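Local coordinates for proteasome chaperone 4 (Saccharomyces cerevisiae, PDB 2Z5B), which acts with its partner Irc25 as a heterodimeric chaperone in 20S proteasome assembly, facilitating formation of the alpha ring, at residues Ser58-Tyr64 against Cys115-Ser121; Pro22-Ala28 against Ser42-Lys48; Ile106-Phe111 against Leu142-Lys146; Ser36-Ser42 against Phe111-Tyr116. All coordinates share one frame; numbering follows the deposited sequence.

Interaction 1. Residues Ser58-Tyr64 against Cys115-Ser121; sequences SLSCYYY and CYVTWSS
Tyr-64 lies over the ring of Tyr-116, its CD1 3.4 Å above the plane and over the centre, the two planes turned by 48°. Tyr-62 reaches the same ring with its hydroxyl, OH 3.3 Å from Tyr-116 CD2, so the three tyrosines make an aromatic cluster. Tyr-116 reaches between the other two because its CG stands beside the backbone N (chi1 -66°). Further along this face, Thr-118 CG2 meets Leu-59 CG at 3.5 Å, the two side chains nearly perpendicular.

These contacts ride on two antiparallel neighbours inside a mixed beta sheet. Tyr-63 and Val-117 form a hydrogen-bonded pair, Tyr-63 N to Val-117 O 2.8 Å and Val-117 N to Tyr-63 O 2.7 Å. The regular alternation then breaks at a beta bulge: Ser-60 N donates to Trp-119 O (2.9 Å), while Trp-119 N donates to Cys-61 O (3.0 Å), setting two residues against one. Cys-61 N is buried there without a partner.

Outside the pair, Glu-125 accepts hydrogen bonds from both Trp-119 NE1 and Ser-121 OG. Helix 94-111 covers the face bearing Cys-61 and Tyr-63, whereas Tyr-62 OH bonds to Ser-144 OG of the partner chain, YLR021W, which packs on the tyrosine face.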
# COMPACT_ATOMS: atom_id res chain seq x y z
N SER A 58 10.77 4.34 7.65
CA SER A 58 10.34 2.95 7.72
C SER A 58 8.83 2.86 7.68
O SER A 58 8.15 3.71 8.25
CB SER A 58 10.82 2.29 9.02
OG SER A 58 12.23 2.25 9.08
N LEU A 59 8.31 1.83 7.03
CA LEU A 59 6.88 1.52 7.12
C LEU A 59 6.71 0.74 8.43
O LEU A 59 7.06 -0.44 8.49
CB LEU A 59 6.41 0.70 5.92
CG LEU A 59 4.89 0.56 5.71
CD1 LEU A 59 4.52 -0.08 4.38
CD2 LEU A 59 4.24 -0.20 6.83
N SER A 60 6.23 1.40 9.47
CA SER A 60 6.26 0.79 10.81
C SER A 60 5.04 -0.08 11.05
O SER A 60 5.14 -1.14 11.68
CB SER A 60 6.37 1.86 11.90
OG SER A 60 7.65 2.45 11.88
N CYS A 61 3.91 0.35 10.53
CA CYS A 61 2.66 -0.39 10.70
C CYS A 61 1.72 -0.06 9.54
O CYS A 61 1.70 1.07 9.09
CB CYS A 61 2.02 0.00 12.04
SG CYS A 61 0.52 -0.92 12.45
N TYR A 62 0.96 -1.06 9.07
CA TYR A 62 -0.03 -0.92 7.98
C TYR A 62 -1.31 -1.48 8.56
O TYR A 62 -1.36 -2.67 8.89
CB TYR A 62 0.36 -1.78 6.77
CG TYR A 62 -0.37 -1.49 5.47
CD1 TYR A 62 -0.85 -0.19 5.17
CD2 TYR A 62 -0.54 -2.48 4.51
CE1 TYR A 62 -1.49 0.06 3.96
CE2 TYR A 62 -1.18 -2.23 3.30
CZ TYR A 62 -1.64 -0.95 3.03
OH TYR A 62 -2.29 -0.69 1.83
N TYR A 63 -2.31 -0.62 8.73
CA TYR A 63 -3.54 -0.99 9.43
C TYR A 63 -4.74 -0.84 8.51
O TYR A 63 -4.81 0.14 7.79
CB TYR A 63 -3.75 -0.11 10.66
CG TYR A 63 -4.38 -0.87 11.81
CD1 TYR A 63 -5.76 -1.03 11.89
CD2 TYR A 63 -3.59 -1.43 12.79
CE1 TYR A 63 -6.33 -1.77 12.96
CE2 TYR A 63 -4.14 -2.13 13.85
CZ TYR A 63 -5.51 -2.30 13.92
OH TYR A 63 -6.03 -3.02 14.99
N TYR A 64 -5.68 -1.78 8.58
CA TYR A 64 -6.89 -1.75 7.77
C TYR A 64 -8.15 -1.68 8.63
O TYR A 64 -8.23 -2.39 9.63
CB TYR A 64 -6.94 -3.03 6.93
CG TYR A 64 -8.18 -3.18 6.07
CD1 TYR A 64 -8.40 -2.33 4.99
CD2 TYR A 64 -9.12 -4.20 6.31
CE1 TYR A 64 -9.52 -2.46 4.19
CE2 TYR A 64 -10.26 -4.33 5.49
CZ TYR A 64 -10.43 -3.46 4.42
OH TYR A 64 -11.54 -3.54 3.61
N CYS A 115 -10.47 1.92 5.01
CA CYS A 115 -9.29 2.77 5.18
C CYS A 115 -8.07 1.90 5.41
O CYS A 115 -8.13 0.95 6.21
CB CYS A 115 -9.46 3.71 6.40
SG CYS A 115 -8.13 4.94 6.59
N TYR A 116 -6.98 2.24 4.73
CA TYR A 116 -5.68 1.65 4.93
C TYR A 116 -4.81 2.77 5.47
O TYR A 116 -4.75 3.86 4.89
CB TYR A 116 -5.09 1.16 3.60
CG TYR A 116 -5.83 0.02 2.96
CD1 TYR A 116 -7.02 0.23 2.25
CD2 TYR A 116 -5.32 -1.28 3.03
CE1 TYR A 116 -7.69 -0.82 1.64
CE2 TYR A 116 -5.98 -2.34 2.41
CZ TYR A 116 -7.16 -2.09 1.73
OH TYR A 116 -7.84 -3.11 1.13
N VAL A 117 -4.12 2.50 6.58
CA VAL A 117 -3.24 3.52 7.15
C VAL A 117 -1.82 2.99 7.31
O VAL A 117 -1.60 1.93 7.87
CB VAL A 117 -3.76 4.01 8.53
CG1 VAL A 117 -2.71 4.78 9.28
CG2 VAL A 117 -4.96 4.90 8.34
N THR A 118 -0.85 3.76 6.83
CA THR A 118 0.54 3.47 7.11
C THR A 118 1.09 4.50 8.07
O THR A 118 0.95 5.69 7.82
CB THR A 118 1.39 3.58 5.82
OG1 THR A 118 0.96 2.57 4.89
CG2 THR A 118 2.85 3.40 6.13
N TRP A 119 1.79 4.04 9.12
CA TRP A 119 2.59 4.95 9.93
C TRP A 119 4.05 4.85 9.45
O TRP A 119 4.65 3.78 9.47
CB TRP A 119 2.46 4.76 11.46
CG TRP A 119 3.33 5.81 12.14
CD1 TRP A 119 4.62 5.66 12.52
CD2 TRP A 119 2.99 7.19 12.41
NE1 TRP A 119 5.11 6.85 13.03
CE2 TRP A 119 4.12 7.80 12.97
CE3 TRP A 119 1.82 7.96 12.22
CZ2 TRP A 119 4.13 9.15 13.38
CZ3 TRP A 119 1.83 9.29 12.62
CH2 TRP A 119 2.97 9.88 13.19
N SER A 120 4.55 5.97 8.97
CA SER A 120 5.90 6.11 8.43
C SER A 120 6.78 6.72 9.51
O SER A 120 6.51 7.82 9.98
CB SER A 120 5.86 7.04 7.19
OG SER A 120 7.17 7.43 6.81
N SER A 121 7.85 6.01 9.87
CA SER A 121 8.75 6.43 10.95
C SER A 121 10.04 7.01 10.42
O SER A 121 10.80 6.32 9.75
CB SER A 121 9.07 5.24 11.85
OG SER A 121 7.91 4.82 12.55

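Interaction 2. Residues Pro22-Ala28 against Ser42-Lys48; sequences PTLDVIA and SLVVGFK
Lys-48 wraps over the backbone of Thr-23 and Leu-24, and its side chain can be traced atom by atom. CB lies 3.9 Å from Thr-23 O, the carbonyl that also takes the backbone N-H of Lys-48. CG stands opposite the lysine's own backbone N (chi1 -170°), and bends at chi3 and chi4 then fold the far end back onto the 22-28 segment. CE presses on Thr-23 CG2 at 3.3 Å, closer than normal van der Waals contact. At the tip, NZ donates to Leu-24 O (2.9 Å) from well above the carbonyl plane, and it makes a salt bridge with Asp-25 OD1 at 3.4 Å. Shortening Lys-48 to an alanine is likely to leave the Asp-25 carboxylate without this positive partner and to cost Leu-24 O its bond from NZ.

On the other side of the chain, Phe-47 CE1 meets Pro-22 CG at 3.5 Å, and Leu-24 CD2 comes to the edge of the same ring. Val-26 CG1 is pushed against Leu-43 CD1 at 3.4 Å, while Val-26 and Val-45 run alongside each other in the same sense beneath helix 134-149. Ile-27 and Val-44 occupy the reverse face, which packs on Met-1 and Phe-34 of the partner chain, YLR021W. Between these layers the main chains pair regularly: Asp-25 with Gly-46 and Ile-27 with Val-44 are hydrogen-bonded pairs, the Val-44 N to Ile-27 O bond measuring 2.7 Å. Strand axes at 165° and this alternation of pairs mark the strands as antiparallel, and because 24-31 and 41-47 follow each other in the chain they form a beta hairpin.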
# COMPACT_ATOMS: atom_id res chain seq x y z
N PRO A 22 4.77 18.34 16.32
CA PRO A 22 5.51 17.95 15.14
C PRO A 22 4.75 18.26 13.86
O PRO A 22 3.52 18.21 13.82
CB PRO A 22 5.67 16.44 15.32
CG PRO A 22 4.45 16.05 16.08
CD PRO A 22 4.23 17.17 17.04
N THR A 23 5.50 18.62 12.83
CA THR A 23 4.99 18.79 11.50
C THR A 23 4.77 17.41 10.91
O THR A 23 5.58 16.51 11.12
CB THR A 23 6.01 19.54 10.66
OG1 THR A 23 6.28 20.80 11.28
CG2 THR A 23 5.47 19.77 9.27
N LEU A 24 3.66 17.22 10.21
CA LEU A 24 3.35 15.88 9.67
C LEU A 24 3.46 15.88 8.16
O LEU A 24 3.18 16.88 7.50
CB LEU A 24 1.95 15.42 10.09
CG LEU A 24 1.62 15.47 11.59
CD1 LEU A 24 0.14 15.38 11.82
CD2 LEU A 24 2.37 14.40 12.36
N ASP A 25 3.88 14.74 7.63
CA ASP A 25 4.02 14.48 6.21
C ASP A 25 2.98 13.43 5.81
O ASP A 25 2.91 12.37 6.42
CB ASP A 25 5.42 13.92 5.98
CG ASP A 25 5.86 13.98 4.54
OD1 ASP A 25 5.25 14.75 3.77
OD2 ASP A 25 6.81 13.26 4.19
N VAL A 26 2.19 13.75 4.78
CA VAL A 26 1.04 12.94 4.40
C VAL A 26 1.05 12.64 2.88
O VAL A 26 1.34 13.53 2.06
CB VAL A 26 -0.28 13.68 4.77
CG1 VAL A 26 -1.50 12.99 4.16
CG2 VAL A 26 -0.44 13.81 6.32
N ILE A 27 0.79 11.38 2.54
CA ILE A 27 0.32 11.00 1.20
C ILE A 27 -1.03 10.31 1.40
O ILE A 27 -1.12 9.34 2.14
CB ILE A 27 1.31 10.02 0.52
CG1 ILE A 27 2.65 10.71 0.24
CG2 ILE A 27 0.69 9.39 -0.78
CD1 ILE A 27 3.78 9.72 0.10
N ALA A 28 -2.08 10.81 0.74
CA ALA A 28 -3.42 10.25 0.89
C ALA A 28 -3.96 9.87 -0.48
O ALA A 28 -3.89 10.69 -1.41
CB ALA A 28 -4.36 11.28 1.55
N SER A 42 -6.57 5.47 1.50
CA SER A 42 -5.26 5.04 1.97
C SER A 42 -4.53 6.27 2.49
O SER A 42 -4.49 7.30 1.81
CB SER A 42 -4.43 4.44 0.84
OG SER A 42 -5.01 3.25 0.36
N LEU A 43 -3.97 6.17 3.68
CA LEU A 43 -3.22 7.29 4.25
C LEU A 43 -1.85 6.82 4.64
O LEU A 43 -1.70 5.79 5.31
CB LEU A 43 -3.95 7.90 5.46
CG LEU A 43 -3.18 8.96 6.26
CD1 LEU A 43 -2.98 10.21 5.41
CD2 LEU A 43 -3.90 9.33 7.53
N VAL A 44 -0.83 7.53 4.15
CA VAL A 44 0.53 7.36 4.67
C VAL A 44 0.82 8.63 5.49
O VAL A 44 0.65 9.76 4.99
CB VAL A 44 1.58 7.16 3.56
CG1 VAL A 44 2.97 6.92 4.16
CG2 VAL A 44 1.17 5.99 2.65
N VAL A 45 1.20 8.45 6.75
CA VAL A 45 1.42 9.59 7.65
C VAL A 45 2.66 9.38 8.53
O VAL A 45 2.95 8.27 8.93
CB VAL A 45 0.15 9.98 8.46
CG1 VAL A 45 -0.35 8.83 9.34
CG2 VAL A 45 0.38 11.28 9.31
N GLY A 46 3.41 10.45 8.76
CA GLY A 46 4.60 10.39 9.59
C GLY A 46 5.04 11.79 9.96
O GLY A 46 4.43 12.77 9.53
N PHE A 47 6.11 11.88 10.75
CA PHE A 47 6.71 13.17 11.03
C PHE A 47 7.51 13.62 9.81
O PHE A 47 7.88 12.80 8.97
CB PHE A 47 7.59 13.10 12.28
CG PHE A 47 6.83 12.68 13.52
CD1 PHE A 47 5.58 13.20 13.81
CD2 PHE A 47 7.40 11.78 14.42
CE1 PHE A 47 4.88 12.81 14.95
CE2 PHE A 47 6.72 11.39 15.56
CZ PHE A 47 5.45 11.91 15.82
N LYS A 48 7.73 14.92 9.70
CA LYS A 48 8.52 15.45 8.61
C LYS A 48 9.83 16.03 9.15
O LYS A 48 9.85 16.66 10.20
CB LYS A 48 7.75 16.56 7.90
CG LYS A 48 8.41 17.01 6.59
CD LYS A 48 7.91 18.35 6.12
CE LYS A 48 6.44 18.52 6.37
NZ LYS A 48 5.63 17.32 6.03

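Interaction 3. Residues Ile106-Phe111 against Leu142-Lys146; sequences IISERF and LDLLK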
# COMPACT_ATOMS: atom_id res chain seq x y z
N ILE A 106 -10.87 5.44 13.20
CA ILE A 106 -11.58 6.71 13.24
C ILE A 106 -11.88 7.26 11.83
O ILE A 106 -12.98 7.78 11.57
CB ILE A 106 -10.85 7.77 14.12
CG1 ILE A 106 -10.88 7.33 15.59
CG2 ILE A 106 -11.54 9.13 14.02
CD1 ILE A 106 -9.66 7.78 16.40
N ILE A 107 -10.92 7.13 10.91
CA ILE A 107 -11.16 7.55 9.53
C ILE A 107 -12.32 6.76 8.92
O ILE A 107 -13.22 7.34 8.32
CB ILE A 107 -9.90 7.46 8.64
CG1 ILE A 107 -8.84 8.46 9.12
CG2 ILE A 107 -10.25 7.74 7.18
CD1 ILE A 107 -7.48 8.26 8.48
N SER A 108 -12.29 5.44 9.09
CA SER A 108 -13.34 4.57 8.55
C SER A 108 -14.72 4.94 9.12
O SER A 108 -15.69 5.04 8.37
CB SER A 108 -13.00 3.11 8.81
OG SER A 108 -13.94 2.27 8.18
N GLU A 109 -14.79 5.14 10.43
CA GLU A 109 -16.02 5.62 11.07
C GLU A 109 -16.43 6.98 10.50
O GLU A 109 -17.58 7.18 10.08
CB GLU A 109 -15.86 5.70 12.59
CG GLU A 109 -15.90 4.35 13.26
CD GLU A 109 -15.53 4.38 14.74
OE1 GLU A 109 -14.36 4.71 15.05
OE2 GLU A 109 -16.40 4.03 15.57
N ARG A 110 -15.49 7.91 10.47
CA ARG A 110 -15.79 9.28 10.08
C ARG A 110 -16.38 9.35 8.68
O ARG A 110 -17.31 10.12 8.42
CB ARG A 110 -14.55 10.17 10.22
CG ARG A 110 -14.78 11.66 9.95
CD ARG A 110 -15.95 12.24 10.77
NE ARG A 110 -16.18 13.66 10.48
CZ ARG A 110 -16.77 14.13 9.39
NH1 ARG A 110 -17.21 13.31 8.45
NH2 ARG A 110 -16.93 15.45 9.24
N PHE A 111 -15.86 8.53 7.77
CA PHE A 111 -16.21 8.69 6.37
C PHE A 111 -16.98 7.52 5.79
O PHE A 111 -17.32 7.53 4.61
CB PHE A 111 -14.96 9.03 5.55
CG PHE A 111 -14.30 10.30 6.00
CD1 PHE A 111 -14.90 11.54 5.75
CD2 PHE A 111 -13.11 10.25 6.72
CE1 PHE A 111 -14.30 12.71 6.19
CE2 PHE A 111 -12.51 11.42 7.16
CZ PHE A 111 -13.10 12.65 6.89
N LEU A 142 -7.94 14.00 10.26
CA LEU A 142 -9.37 14.09 9.99
C LEU A 142 -9.76 15.39 9.28
O LEU A 142 -10.51 15.39 8.30
CB LEU A 142 -10.16 13.98 11.29
CG LEU A 142 -10.36 12.59 11.87
CD1 LEU A 142 -11.33 12.68 13.02
CD2 LEU A 142 -10.91 11.65 10.79
N ASP A 143 -9.25 16.50 9.81
CA ASP A 143 -9.42 17.82 9.21
C ASP A 143 -8.99 17.89 7.76
O ASP A 143 -9.72 18.39 6.90
CB ASP A 143 -8.63 18.84 10.01
CG ASP A 143 -9.49 19.62 10.93
OD1 ASP A 143 -10.29 19.00 11.68
OD2 ASP A 143 -9.39 20.87 10.88
N LEU A 144 -7.79 17.40 7.49
CA LEU A 144 -7.26 17.38 6.15
C LEU A 144 -8.18 16.60 5.22
O LEU A 144 -8.56 17.10 4.16
CB LEU A 144 -5.85 16.78 6.15
CG LEU A 144 -5.18 16.62 4.78
CD1 LEU A 144 -5.02 17.99 4.10
CD2 LEU A 144 -3.84 15.95 4.96
N LEU A 145 -8.55 15.39 5.63
CA LEU A 145 -9.42 14.50 4.89
C LEU A 145 -10.83 15.05 4.63
O LEU A 145 -11.35 14.90 3.53
CB LEU A 145 -9.50 13.13 5.59
CG LEU A 145 -8.19 12.34 5.54
CD1 LEU A 145 -8.26 11.08 6.41
CD2 LEU A 145 -7.79 12.00 4.10
N LYS A 146 -11.42 15.68 5.64
CA LYS A 146 -12.67 16.44 5.47
C LYS A 146 -12.59 17.40 4.29
O LYS A 146 -13.37 17.32 3.34
CB LYS A 146 -12.97 17.23 6.75
CG LYS A 146 -14.23 18.10 6.70
CD LYS A 146 -15.48 17.24 6.63
CE LYS A 146 -16.71 18.06 6.29
NZ LYS A 146 -17.86 17.16 5.99
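Leu-142 enters a hole formed by Ile-106, Ile-107, Arg-110 and Phe-111, a knob-into-hole contact between two helix segments inclined at 37°. Its two methyls divide the work. CD1 touches Ile-106 CG2 at 3.7 Å, with the side chains nearly square to each other, whereas CD2 lies against the aliphatic part of Arg-110, 4.0 Å from its CG. Ile-107 and Leu-142 pass antiparallel to each other; the same isoleucine meets Leu-145 nearly perpendicularly, Ile-107 CD1 to Leu-145 CD1 at 3.6 Å.

Phe-111 closes the contact at the end of its helix. With CG beside the backbone N (chi1 -59°), the ring extends toward 142-146, where CE2 approaches Leu-145 CB at 3.8 Å and CZ lies 3.7 Å from Lys-146 N. Arg-110 CG, from the ring's own helix, sits 3.5 Å above one face, offset toward the rim. Replacing Phe-111 by an alanine is likely to open a gap beside Leu-145 and leave the hole around Leu-142 without one wall.

Below, Ile-107 and Phe-111 rest on Ile-41, and Leu-145 touches Leu-30, so both helices pack against the same sheet. No hydrogen bond joins the two segments, and the approach of Arg-110 NH2 to Lys-146 NZ (3.8 Å) brings like charges together at solvent-exposed residues. Cohesion therefore probably comes mainly from the apolar side chains, with the charged ends probably contributing a slight repulsion.

Interaction 4. Residues Ser36-Ser42 against Phe111-Tyr116; sequences SKKIPIS and FNRPCY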
# COMPACT_ATOMS: atom_id res chain seq x y z
N SER A 36 -20.42 8.18 1.02
CA SER A 36 -19.89 7.11 1.85
C SER A 36 -20.05 5.75 1.17
O SER A 36 -21.16 5.20 1.14
CB SER A 36 -20.59 7.12 3.21
OG SER A 36 -20.46 8.38 3.84
N LYS A 37 -18.95 5.20 0.63
CA LYS A 37 -19.03 3.97 -0.18
C LYS A 37 -17.79 3.07 -0.35
O LYS A 37 -17.10 2.74 0.62
CB LYS A 37 -19.64 4.27 -1.56
CG LYS A 37 -21.04 3.67 -1.76
CD LYS A 37 -21.00 2.15 -1.71
CE LYS A 37 -22.25 1.52 -2.28
NZ LYS A 37 -22.04 0.06 -2.54
N LYS A 38 -17.55 2.65 -1.59
CA LYS A 38 -16.75 1.47 -1.91
C LYS A 38 -15.25 1.72 -2.08
O LYS A 38 -14.44 0.80 -1.89
CB LYS A 38 -17.30 0.83 -3.19
CG LYS A 38 -17.15 -0.68 -3.23
CD LYS A 38 -18.07 -1.31 -4.28
CE LYS A 38 -18.62 -2.67 -3.79
NZ LYS A 38 -17.60 -3.51 -3.08
N ILE A 39 -14.88 2.93 -2.47
CA ILE A 39 -13.48 3.27 -2.71
C ILE A 39 -12.80 3.56 -1.37
O ILE A 39 -13.24 4.45 -0.64
CB ILE A 39 -13.34 4.45 -3.69
CG1 ILE A 39 -13.84 4.03 -5.09
CG2 ILE A 39 -11.89 4.95 -3.74
CD1 ILE A 39 -14.00 5.18 -6.08
N PRO A 40 -11.74 2.80 -1.04
CA PRO A 40 -11.02 2.98 0.23
C PRO A 40 -10.17 4.23 0.28
O PRO A 40 -9.70 4.70 -0.75
CB PRO A 40 -10.09 1.76 0.29
CG PRO A 40 -10.53 0.86 -0.82
CD PRO A 40 -11.17 1.70 -1.83
N ILE A 41 -9.98 4.76 1.48
CA ILE A 41 -8.97 5.80 1.71
C ILE A 41 -7.70 5.05 2.07
O ILE A 41 -7.74 4.07 2.82
CB ILE A 41 -9.38 6.74 2.86
CG1 ILE A 41 -10.52 7.66 2.42
CG2 ILE A 41 -8.21 7.60 3.35
CD1 ILE A 41 -11.24 8.30 3.58
N SER A 42 -6.57 5.47 1.50
CA SER A 42 -5.26 5.04 1.97
C SER A 42 -4.53 6.27 2.49
O SER A 42 -4.49 7.30 1.81
CB SER A 42 -4.43 4.44 0.84
OG SER A 42 -5.01 3.25 0.36
N PHE A 111 -15.86 8.53 7.77
CA PHE A 111 -16.21 8.69 6.37
C PHE A 111 -16.98 7.52 5.79
O PHE A 111 -17.32 7.53 4.61
CB PHE A 111 -14.96 9.03 5.55
CG PHE A 111 -14.30 10.30 6.00
CD1 PHE A 111 -14.90 11.54 5.75
CD2 PHE A 111 -13.11 10.25 6.72
CE1 PHE A 111 -14.30 12.71 6.19
CE2 PHE A 111 -12.51 11.42 7.16
CZ PHE A 111 -13.10 12.65 6.89
N ASN A 112 -17.26 6.53 6.64
CA ASN A 112 -18.05 5.36 6.29
C ASN A 112 -17.51 4.65 5.04
O ASN A 112 -18.25 4.35 4.11
CB ASN A 112 -19.54 5.74 6.15
CG ASN A 112 -20.46 4.52 6.04
OD1 ASN A 112 -21.59 4.63 5.56
ND2 ASN A 112 -19.99 3.37 6.48
N ARG A 113 -16.20 4.40 5.05
CA ARG A 113 -15.55 3.68 3.95
C ARG A 113 -14.34 2.91 4.47
O ARG A 113 -13.85 3.20 5.56
CB ARG A 113 -15.13 4.66 2.86
CG ARG A 113 -14.10 5.68 3.29
CD ARG A 113 -14.14 6.87 2.36
NE ARG A 113 -14.36 6.41 1.01
CZ ARG A 113 -15.35 6.83 0.22
NH1 ARG A 113 -15.46 6.31 -0.99
NH2 ARG A 113 -16.19 7.76 0.62
N PRO A 114 -13.84 1.94 3.68
CA PRO A 114 -12.65 1.24 4.17
C PRO A 114 -11.46 2.21 4.17
O PRO A 114 -11.49 3.22 3.45
CB PRO A 114 -12.45 0.10 3.15
CG PRO A 114 -13.72 0.08 2.29
CD PRO A 114 -14.27 1.46 2.35
N CYS A 115 -10.47 1.92 5.01
CA CYS A 115 -9.29 2.77 5.18
C CYS A 115 -8.07 1.90 5.41
O CYS A 115 -8.13 0.95 6.21
CB CYS A 115 -9.46 3.71 6.40
SG CYS A 115 -8.13 4.94 6.59
N TYR A 116 -6.98 2.24 4.73
CA TYR A 116 -5.68 1.65 4.93
C TYR A 116 -4.81 2.77 5.47
O TYR A 116 -4.75 3.86 4.89
CB TYR A 116 -5.09 1.16 3.60
CG TYR A 116 -5.83 0.02 2.96
CD1 TYR A 116 -7.02 0.23 2.25
CD2 TYR A 116 -5.32 -1.28 3.03
CE1 TYR A 116 -7.69 -0.82 1.64
CE2 TYR A 116 -5.98 -2.34 2.41
CZ TYR A 116 -7.16 -2.09 1.73
OH TYR A 116 -7.84 -3.11 1.13
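A parallel pairing of neighbouring sheet strands begins where Ile-41 meets Cys-115: Ile-41 N bonds to Pro-114 O at 2.9 Å, and Ile-41 O receives Tyr-116 N at 2.8 Å. Upstream of it, Arg-113 grips Ile-39 O side-on with two nitrogens. NE lies 2.8 Å from Ile-39 O, nearly along the C=O axis, and NH1 reaches a lone pair of that oxygen at 2.9 Å. The acceptor stays within 2° of the guanidinium plane, and a further bond from NH2 to Arg-35 O helps fix the group's rotation. Arg-113 CG takes the crowded position between its backbone N and carbonyl carbon (chi1 63°), which turns the chain toward the 36-42 segment.

These bonds tie the loop before strand 41-47 to the turn linking helix 94-111 with strand 115-121, where Asn-112 leaves the helix with positive phi. Ile-41 CD1 packs across Arg-113 CD at 3.5 Å. Pro-40 CB comes to the edge of the Tyr-116 ring, in its plane, 3.8 Å from CE1. Farther out, Ser-36 CB touches Asn-112 CB at 3.4 Å. Arg-43 of the partner chain, YLR021W, bonds to Pro-40 O, while Ser-42 OG hydrogen-bonds to Gln-41 OE1 of that chain.

From the N terminus, interaction 2 closes first, a short hairpin loop of 13 residues. Before it is complete, 36-42 has opened interaction 4, so these two cross, sharing Ser-42; the 68-residue loop of interaction 4 ends at 111-116. Within that span 58-64 opens interaction 1 and 106-111 opens interaction 3. Interactions 1, 3 and 4 cross one another, whereas interaction 2 precedes 1 and 3 in series. Interactions 2, 4 and 1 join successive strands 24-31, 41-47, 115-121 and 58-67 of one sheet. Interaction 3 pairs the helices on it, and Ile-107 CG2 touches Cys-115 SG at 3.6 Å, linking that layer to strand 115-121.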